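Local coordinates for protein heavy metal cation tricomponent efflux pump ZneA(CzcA-like) (PDB 4K0J) that acts as a zinc efflux pump of the RND superfamily in the inner membrane, a Zn(II)/proton antiporter belonging to a tricomponent export system, at residues V559-G564 and P642-G647; T687-T692 and R827-K832; Q697-D702 and L808-N813. All coordinates share one frame; numbering follows the deposited sequence.

Interaction 1 (V559-G564 and P642-G647); sequences VTLPPG and PGTQVG
Thr560 and Gln645 form an antiparallel hydrogen-bonded pair where strand 554-560 meets strand 645-649, the first and last strands of a ferredoxin-like βαββαβ unit that corresponds to the PC1 porter subdomain of RND pumps such as AcrB. Gln645 N donates to Thr560 O at 2.8 Å; the return bond from Thr560 N to Gln645 O is modelled very short, so its length is doubtful at this resolution. On the face shared by this pair, Thr560 CB and Gln645 CB approach to 3.8 Å. On the other face Val559 and Val646, a non-hydrogen-bonded pair, lie side by side and point the same way. Val559 has CG1 anti to its own N (chi1 172°), which turns this branch to Thr644 CG2 at 3.6 Å, while CG2 rests against Val646 CG2 at 3.9 Å. Beyond the ladder the chains stay in contact: Leu561 CD1 comes within 4.0 Å of Thr644 CA, and Pro562 CD lies against the carbonyl oxygen of Gly643. Val559 and Thr644 pack on Leu577 of helix 567-581, and Leu561 and Pro562 on Met573 of the same helix. Strand 608-615 flanks Val559 and Leu561, whereas Thr560 and Gln645 look the other way, toward Ile700 of strand 699-701.

Interaction 2 (T687-T692 and R827-K832); sequences TRLLKT and RMRIDK
Leu689 spreads its two methyl branches over the base and the tip of Arg829. CD2 lies 3.4 Å from Arg829 NH2, meeting the guanidinium obliquely, while CD1 reaches back to Arg829 CB at 3.8 Å and also touches Ile830 CD1 at 3.7 Å. With CG anti to the backbone N (chi1 -170°), the leucine extends outward from its helix into the angle between these two neighbours. The arginine chain runs straight from CB to CD and then bends at chi3 (57°), which carries the guanidinium past the end of helix 676-690, to the turn where Thr692 sits. There Thr692 OG1 is 3.2 Å from Arg829 NH2, a close approach of polar atoms on the solvent side of the contact. The two helices concerned, 676-690 and 820-830, are the helical pair of a ferredoxin-like βαββαβ unit matching the PC2 porter subdomain of RND pumps, and they meet here near their C-terminal ends. Deeper in, the contact is wholly apolar. Leu690 sets out from its backbone away from the partner segment, yet its CD2 comes within 3.7 Å of Ile830 CD1, with its CG at 3.9 Å from the same methyl. Ile830 CD1 thus touches one branch of each leucine, Leu689 CD1 and Leu690 CD2, which approach it from neighbouring directions. Trp845 of strand 843-847 touches both Leu690 and Ile830 from the sheet side, and Leu690 also packs on Leu812 of strand 807-812, so that two strands of the sheet back these aliphatic side chains.

Interaction 3 (Q697-D702 and L808-N813); sequences QDVIID and LTVRLN
The guanidinium of Arg811 carries Ile700 CD1 over one face, 3.3 Å from NH2 and offset toward the rim, while Asp702 comes in at the edge. Arg811 CG sits between the backbone N and the carbonyl carbon (chi1 73°) and the chain runs extended to NE, laying the guanidinium across Ile700 toward Asp702. Asp702 OD1 makes a salt bridge with Arg811 NH1, modelled too short for its length to be relied on, and the carboxylate stands 88° to the guanidinium plane. A second pair of flat groups, Asp698 carboxylate and Asn813 amide, is also nearly perpendicular: Asn813 ND2 donates to the anti side of Asp698 OD2 at 3.0 Å, an oxygen also salt-bridged to Arg815. Asn813 OD1 accepts from Asp666 N. Between these pairs runs an antiparallel ladder. Ile700 N donates to Arg811 O at 2.9 Å, the reverse bond being weak; Asp702 N to Thr809 O, 2.7 Å, and Gln697 N to Asn813 O, 3.1 Å, hold the two ends. On the opposite face of the sheet, Val699 fits its CG1 against Val810 CG1 (3.7 Å) and its CG2 against Leu812 CB (3.6 Å). Helix 676-690 packs on that face, Thr687 touching Val699, Ile701 and Val810. Strand 667-672 pairs with the far side of strand 807-812, and Arg811 NH2 makes a weak hydrogen bond to Thr560 OG1, next to strand 645-649.

From the N terminus, interaction 1 comes first: it closes a loop of 77 residues by joining strand 554-560 to strand 645-649, and is complete before the others open. Interaction 2 then spans from helix 676-690 to helix 820-830, and interaction 3, from strand 699-701 to strand 807-812, nests inside it, each strand adjoining one of those helices in the chain. Interactions 2 and 3 thus build one ferredoxin-like unit as its helix and sheet layers, touching at Thr687, Leu690 and Lys691. Interaction 1 belongs to the preceding unit, whose sheet packs on that of interaction 3, Thr560 OG1 lying 3.0 Å from Arg811 NH2; interaction 2 does not touch it.

Interaction 1 (V559-G564 and P642-G647)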
loop_
_atom_site.group_PDB
_atom_site.type_symbol
_atom_site.label_atom_id
_atom_site.label_comp_id
_atom_site.label_asym_id
_atom_site.label_seq_id
_atom_site.Cartn_x
_atom_site.Cartn_y
_atom_site.Cartn_z
ATOM N N VAL C 559 33.871 -17.177 -14.156
ATOM C CA VAL C 559 34.754 -18.059 -14.900
ATOM C C VAL C 559 34.019 -18.797 -16.009
ATOM O O VAL C 559 33.066 -19.537 -15.752
ATOM C CB VAL C 559 35.448 -19.063 -13.961
ATOM C CG1 VAL C 559 36.214 -20.093 -14.760
ATOM C CG2 VAL C 559 36.376 -18.329 -13.004
ATOM N N THR C 560 34.470 -18.586 -17.245
ATOM C CA THR C 560 33.826 -19.171 -18.422
ATOM C C THR C 560 34.594 -20.378 -18.958
ATOM O O THR C 560 35.818 -20.365 -19.040
ATOM C CB THR C 560 33.652 -18.139 -19.549
ATOM O OG1 THR C 560 33.052 -16.950 -19.021
ATOM C CG2 THR C 560 32.770 -18.694 -20.642
ATOM N N LEU C 561 33.859 -21.418 -19.322
ATOM C CA LEU C 561 34.446 -22.685 -19.721
ATOM C C LEU C 561 33.982 -23.089 -21.125
ATOM O O LEU C 561 33.020 -22.523 -21.647
ATOM C CB LEU C 561 34.079 -23.755 -18.694
ATOM C CG LEU C 561 35.144 -24.148 -17.669
ATOM C CD1 LEU C 561 35.909 -22.948 -17.168
ATOM C CD2 LEU C 561 34.505 -24.887 -16.520
ATOM N N PRO C 562 34.682 -24.054 -21.753
ATOM C CA PRO C 562 34.312 -24.518 -23.095
ATOM C C PRO C 562 32.861 -24.997 -23.193
ATOM O O PRO C 562 32.323 -25.510 -22.217
ATOM C CB PRO C 562 35.297 -25.667 -23.356
ATOM C CG PRO C 562 36.008 -25.906 -22.059
ATOM C CD PRO C 562 35.968 -24.626 -21.325
ATOM N N PRO C 563 32.234 -24.819 -24.368
ATOM C CA PRO C 563 30.819 -25.118 -24.618
ATOM C C PRO C 563 30.478 -26.614 -24.602
ATOM O O PRO C 563 31.261 -27.439 -25.068
ATOM C CB PRO C 563 30.601 -24.549 -26.022
ATOM C CG PRO C 563 31.936 -24.655 -26.669
ATOM C CD PRO C 563 32.905 -24.319 -25.582
ATOM N N GLY C 564 29.311 -26.949 -24.061
ATOM C CA GLY C 564 28.798 -28.311 -24.102
ATOM C C GLY C 564 29.411 -29.275 -23.107
ATOM O O GLY C 564 28.957 -30.409 -22.982
ATOM N N PRO C 642 43.986 -24.179 -19.140
ATOM C CA PRO C 642 43.368 -24.403 -20.453
ATOM C C PRO C 642 41.841 -24.353 -20.421
ATOM O O PRO C 642 41.220 -25.055 -19.630
ATOM C CB PRO C 642 43.845 -25.809 -20.825
ATOM C CG PRO C 642 44.101 -26.477 -19.520
ATOM C CD PRO C 642 44.604 -25.400 -18.598
ATOM N N GLY C 643 41.255 -23.519 -21.276
ATOM C CA GLY C 643 39.812 -23.436 -21.420
ATOM C C GLY C 643 39.149 -22.513 -20.420
ATOM O O GLY C 643 37.954 -22.232 -20.518
ATOM N N THR C 644 39.932 -22.028 -19.463
ATOM C CA THR C 644 39.402 -21.271 -18.337
ATOM C C THR C 644 39.433 -19.765 -18.566
ATOM O O THR C 644 40.419 -19.109 -18.240
ATOM C CB THR C 644 40.210 -21.569 -17.068
ATOM O OG1 THR C 644 40.348 -22.984 -16.909
ATOM C CG2 THR C 644 39.527 -20.989 -15.849
ATOM N N GLN C 645 38.358 -19.218 -19.122
ATOM C CA GLN C 645 38.215 -17.766 -19.229
ATOM C C GLN C 645 37.662 -17.147 -17.933
ATOM O O GLN C 645 36.628 -17.580 -17.427
ATOM C CB GLN C 645 37.319 -17.410 -20.410
ATOM C CG GLN C 645 37.808 -17.956 -21.723
ATOM C CD GLN C 645 37.407 -17.077 -22.889
ATOM O OE1 GLN C 645 37.961 -15.992 -23.081
ATOM N NE2 GLN C 645 36.432 -17.534 -23.673
ATOM N N VAL C 646 38.342 -16.127 -17.411
ATOM C CA VAL C 646 38.038 -15.620 -16.074
ATOM C C VAL C 646 37.680 -14.137 -16.005
ATOM O O VAL C 646 38.510 -13.276 -16.300
ATOM C CB VAL C 646 39.217 -15.857 -15.129
ATOM C CG1 VAL C 646 38.918 -15.275 -13.769
ATOM C CG2 VAL C 646 39.522 -17.340 -15.031
ATOM N N GLY C 647 36.447 -13.849 -15.590
ATOM C CA GLY C 647 36.003 -12.481 -15.391
ATOM C C GLY C 647 36.279 -12.034 -13.970
ATOM O O GLY C 647 36.065 -12.802 -13.032
#

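Interaction 2 (T687-T692 and R827-K832)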
loop_
_atom_site.group_PDB
_atom_site.type_symbol
_atom_site.label_atom_id
_atom_site.label_comp_id
_atom_site.label_asym_id
_atom_site.label_seq_id
_atom_site.Cartn_x
_atom_site.Cartn_y
_atom_site.Cartn_z
ATOM N N THR C 687 34.361 -8.375 -30.159
ATOM C CA THR C 687 35.164 -9.031 -29.143
ATOM C C THR C 687 36.635 -8.950 -29.504
ATOM O O THR C 687 37.450 -8.444 -28.721
ATOM C CB THR C 687 34.757 -10.493 -28.970
ATOM O OG1 THR C 687 33.546 -10.553 -28.205
ATOM C CG2 THR C 687 35.849 -11.269 -28.251
ATOM N N ARG C 688 36.965 -9.433 -30.702
ATOM C CA ARG C 688 38.343 -9.419 -31.180
ATOM C C ARG C 688 38.920 -8.008 -31.199
ATOM O O ARG C 688 40.113 -7.819 -30.976
ATOM C CB ARG C 688 38.430 -10.030 -32.575
ATOM C CG ARG C 688 37.993 -11.479 -32.649
ATOM C CD ARG C 688 38.039 -11.979 -34.084
ATOM N NE ARG C 688 39.394 -11.943 -34.629
ATOM C CZ ARG C 688 40.246 -12.959 -34.562
ATOM N NH1 ARG C 688 39.881 -14.092 -33.976
ATOM N NH2 ARG C 688 41.461 -12.844 -35.080
ATOM N N LEU C 689 38.070 -7.022 -31.459
ATOM C CA LEU C 689 38.508 -5.634 -31.516
ATOM C C LEU C 689 38.780 -5.100 -30.119
ATOM O O LEU C 689 39.899 -4.695 -29.808
ATOM C CB LEU C 689 37.455 -4.767 -32.213
ATOM C CG LEU C 689 37.824 -3.322 -32.579
ATOM C CD1 LEU C 689 37.508 -2.344 -31.452
ATOM C CD2 LEU C 689 39.291 -3.227 -32.977
ATOM N N LEU C 690 37.743 -5.103 -29.288
ATOM C CA LEU C 690 37.826 -4.565 -27.937
ATOM C C LEU C 690 38.936 -5.204 -27.127
ATOM O O LEU C 690 39.530 -4.555 -26.263
ATOM C CB LEU C 690 36.501 -4.749 -27.203
ATOM C CG LEU C 690 35.369 -3.819 -27.619
ATOM C CD1 LEU C 690 34.174 -4.046 -26.720
ATOM C CD2 LEU C 690 35.831 -2.375 -27.554
ATOM N N LYS C 691 39.225 -6.472 -27.403
ATOM C CA LYS C 691 40.235 -7.165 -26.613
ATOM C C LYS C 691 41.651 -6.770 -27.022
ATOM O O LYS C 691 42.627 -7.246 -26.446
ATOM C CB LYS C 691 40.030 -8.681 -26.655
ATOM C CG LYS C 691 40.349 -9.337 -27.978
ATOM C CD LYS C 691 39.812 -10.762 -28.008
ATOM C CE LYS C 691 40.191 -11.540 -26.750
ATOM N NZ LYS C 691 39.745 -12.963 -26.821
ATOM N N THR C 692 41.753 -5.880 -28.005
ATOM C CA THR C 692 43.047 -5.356 -28.438
ATOM C C THR C 692 43.367 -4.010 -27.781
ATOM O O THR C 692 44.533 -3.653 -27.618
ATOM C CB THR C 692 43.126 -5.216 -29.977
ATOM O OG1 THR C 692 42.051 -4.392 -30.449
ATOM C CG2 THR C 692 43.040 -6.581 -30.642
ATOM N N ARG C 827 35.451 2.859 -28.173
ATOM C CA ARG C 827 34.202 3.200 -28.858
ATOM C C ARG C 827 34.460 3.841 -30.221
ATOM O O ARG C 827 33.712 3.610 -31.174
ATOM C CB ARG C 827 33.326 4.109 -27.989
ATOM C CG ARG C 827 32.203 4.820 -28.722
ATOM C CD ARG C 827 31.536 5.856 -27.826
ATOM N NE ARG C 827 30.579 5.263 -26.895
ATOM C CZ ARG C 827 29.268 5.201 -27.112
ATOM N NH1 ARG C 827 28.752 5.698 -28.229
ATOM N NH2 ARG C 827 28.468 4.641 -26.216
ATOM N N MET C 828 35.524 4.636 -30.319
ATOM C CA MET C 828 35.910 5.196 -31.611
ATOM C C MET C 828 36.337 4.085 -32.571
ATOM O O MET C 828 35.998 4.107 -33.753
ATOM C CB MET C 828 37.024 6.238 -31.458
ATOM C CG MET C 828 37.329 7.012 -32.736
ATOM S SD MET C 828 38.493 8.368 -32.495
ATOM C CE MET C 828 37.604 9.377 -31.310
ATOM N N ARG C 829 37.070 3.105 -32.053
ATOM C CA ARG C 829 37.523 1.987 -32.876
ATOM C C ARG C 829 36.390 1.022 -33.241
ATOM O O ARG C 829 36.553 0.164 -34.107
ATOM C CB ARG C 829 38.657 1.231 -32.179
ATOM C CG ARG C 829 39.909 2.063 -31.942
ATOM C CD ARG C 829 40.991 1.239 -31.268
ATOM N NE ARG C 829 41.323 0.050 -32.047
ATOM C CZ ARG C 829 42.194 -0.878 -31.663
ATOM N NH1 ARG C 829 42.823 -0.757 -30.502
ATOM N NH2 ARG C 829 42.434 -1.926 -32.440
ATOM N N ILE C 830 35.245 1.163 -32.576
ATOM C CA ILE C 830 34.079 0.321 -32.856
ATOM C C ILE C 830 33.397 0.717 -34.169
ATOM O O ILE C 830 32.890 -0.138 -34.900
ATOM C CB ILE C 830 33.054 0.366 -31.692
ATOM C CG1 ILE C 830 33.632 -0.306 -30.447
ATOM C CG2 ILE C 830 31.748 -0.316 -32.075
ATOM C CD1 ILE C 830 33.962 -1.764 -30.646
ATOM N N ASP C 831 33.408 2.012 -34.474
ATOM C CA ASP C 831 32.703 2.541 -35.641
ATOM C C ASP C 831 33.284 2.046 -36.963
ATOM O O ASP C 831 32.656 2.184 -38.014
ATOM C CB ASP C 831 32.700 4.068 -35.612
ATOM C CG ASP C 831 32.224 4.619 -34.286
ATOM O OD1 ASP C 831 31.442 3.925 -33.601
ATOM O OD2 ASP C 831 32.632 5.744 -33.927
ATOM N N LYS C 832 34.483 1.477 -36.901
ATOM C CA LYS C 832 35.133 0.895 -38.070
ATOM C C LYS C 832 34.283 -0.227 -38.658
ATOM O O LYS C 832 34.032 -0.266 -39.863
ATOM C CB LYS C 832 36.503 0.331 -37.690
ATOM C CG LYS C 832 37.420 1.305 -36.971
ATOM C CD LYS C 832 38.691 0.602 -36.520
ATOM C CE LYS C 832 39.655 1.563 -35.843
ATOM N NZ LYS C 832 40.903 0.874 -35.410
#

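Interaction 3 (Q697-D702 and L808-N813)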
loop_
_atom_site.group_PDB
_atom_site.type_symbol
_atom_site.label_atom_id
_atom_site.label_comp_id
_atom_site.label_asym_id
_atom_site.label_seq_id
_atom_site.Cartn_x
_atom_site.Cartn_y
_atom_site.Cartn_z
ATOM N N GLN C 697 40.372 -5.247 -20.122
ATOM C CA GLN C 697 41.120 -6.340 -19.514
ATOM C C GLN C 697 40.569 -7.713 -19.883
ATOM O O GLN C 697 41.245 -8.495 -20.548
ATOM C CB GLN C 697 41.187 -6.176 -17.998
ATOM C CG GLN C 697 42.427 -6.796 -17.385
ATOM C CD GLN C 697 43.687 -6.003 -17.678
ATOM O OE1 GLN C 697 43.642 -4.964 -18.334
ATOM N NE2 GLN C 697 44.822 -6.487 -17.182
ATOM N N ASP C 698 39.354 -8.014 -19.441
ATOM C CA ASP C 698 38.701 -9.250 -19.846
ATOM C C ASP C 698 37.643 -8.898 -20.882
ATOM O O ASP C 698 37.022 -7.846 -20.775
ATOM C CB ASP C 698 38.055 -9.940 -18.645
ATOM C CG ASP C 698 38.984 -10.015 -17.445
ATOM O OD1 ASP C 698 39.938 -10.821 -17.473
ATOM O OD2 ASP C 698 38.754 -9.273 -16.466
ATOM N N VAL C 699 37.468 -9.751 -21.893
ATOM C CA VAL C 699 36.421 -9.565 -22.903
ATOM C C VAL C 699 35.865 -10.908 -23.354
ATOM O O VAL C 699 36.623 -11.777 -23.777
ATOM C CB VAL C 699 36.935 -8.830 -24.167
ATOM C CG1 VAL C 699 35.920 -8.955 -25.303
ATOM C CG2 VAL C 699 37.215 -7.368 -23.880
ATOM N N ILE C 700 34.548 -11.080 -23.272
ATOM C CA ILE C 700 33.919 -12.308 -23.759
ATOM C C ILE C 700 32.499 -12.081 -24.255
ATOM O O ILE C 700 31.901 -11.045 -23.991
ATOM C CB ILE C 700 33.892 -13.406 -22.686
ATOM C CG1 ILE C 700 33.943 -12.788 -21.290
ATOM C CG2 ILE C 700 35.046 -14.371 -22.882
ATOM C CD1 ILE C 700 34.191 -13.798 -20.188
ATOM N N ILE C 701 31.970 -13.053 -24.991
ATOM C CA ILE C 701 30.568 -13.025 -25.382
ATOM C C ILE C 701 29.772 -13.743 -24.308
ATOM O O ILE C 701 29.925 -14.950 -24.126
ATOM C CB ILE C 701 30.327 -13.721 -26.737
ATOM C CG1 ILE C 701 30.955 -12.914 -27.877
ATOM C CG2 ILE C 701 28.833 -13.917 -26.984
ATOM C CD1 ILE C 701 30.637 -13.457 -29.252
ATOM N N ASP C 702 28.936 -12.994 -23.597
ATOM C CA ASP C 702 28.169 -13.527 -22.483
ATOM C C ASP C 702 27.348 -14.750 -22.884
ATOM O O ASP C 702 27.391 -15.778 -22.205
ATOM C CB ASP C 702 27.257 -12.446 -21.902
ATOM C CG ASP C 702 26.829 -12.748 -20.477
ATOM O OD1 ASP C 702 27.704 -13.093 -19.654
ATOM O OD2 ASP C 702 25.619 -12.644 -20.181
ATOM N N LEU C 808 23.184 -9.976 -28.308
ATOM C CA LEU C 808 24.286 -10.724 -27.713
ATOM C C LEU C 808 25.164 -9.741 -26.962
ATOM O O LEU C 808 25.291 -8.588 -27.364
ATOM C CB LEU C 808 25.100 -11.450 -28.782
ATOM C CG LEU C 808 25.116 -12.980 -28.714
ATOM C CD1 LEU C 808 23.744 -13.549 -29.025
ATOM C CD2 LEU C 808 26.164 -13.552 -29.656
ATOM N N THR C 809 25.766 -10.189 -25.869
ATOM C CA THR C 809 26.472 -9.278 -24.981
ATOM C C THR C 809 27.969 -9.519 -24.965
ATOM O O THR C 809 28.427 -10.612 -24.641
ATOM C CB THR C 809 25.965 -9.406 -23.544
ATOM O OG1 THR C 809 24.534 -9.376 -23.539
ATOM C CG2 THR C 809 26.506 -8.271 -22.691
ATOM N N VAL C 810 28.733 -8.492 -25.309
ATOM C CA VAL C 810 30.171 -8.566 -25.155
ATOM C C VAL C 810 30.538 -7.927 -23.827
ATOM O O VAL C 810 30.679 -6.709 -23.734
ATOM C CB VAL C 810 30.916 -7.849 -26.297
ATOM C CG1 VAL C 810 32.412 -8.026 -26.134
ATOM C CG2 VAL C 810 30.469 -8.382 -27.644
ATOM N N ARG C 811 30.678 -8.749 -22.795
ATOM C CA ARG C 811 31.013 -8.233 -21.480
ATOM C C ARG C 811 32.523 -8.061 -21.299
ATOM O O ARG C 811 33.311 -8.859 -21.811
ATOM C CB ARG C 811 30.391 -9.099 -20.381
ATOM C CG ARG C 811 31.018 -10.449 -20.151
ATOM C CD ARG C 811 30.356 -11.103 -18.949
ATOM N NE ARG C 811 31.148 -12.185 -18.370
ATOM C CZ ARG C 811 30.950 -13.472 -18.629
ATOM N NH1 ARG C 811 29.988 -13.841 -19.465
ATOM N NH2 ARG C 811 31.712 -14.394 -18.056
ATOM N N LEU C 812 32.909 -7.004 -20.581
ATOM C CA LEU C 812 34.311 -6.603 -20.445
ATOM C C LEU C 812 34.576 -5.680 -19.243
ATOM O O LEU C 812 33.723 -4.880 -18.868
ATOM C CB LEU C 812 34.794 -5.910 -21.723
ATOM C CG LEU C 812 34.308 -4.482 -21.982
ATOM C CD1 LEU C 812 35.339 -3.723 -22.797
ATOM C CD2 LEU C 812 32.958 -4.468 -22.683
ATOM N N ASN C 813 35.767 -5.783 -18.656
ATOM C CA ASN C 813 36.133 -4.948 -17.504
ATOM C C ASN C 813 37.097 -3.805 -17.842
ATOM O O ASN C 813 38.014 -3.971 -18.644
ATOM C CB ASN C 813 36.719 -5.806 -16.380
ATOM C CG ASN C 813 35.721 -6.804 -15.829
ATOM O OD1 ASN C 813 34.530 -6.513 -15.715
ATOM N ND2 ASN C 813 36.202 -7.994 -15.487
#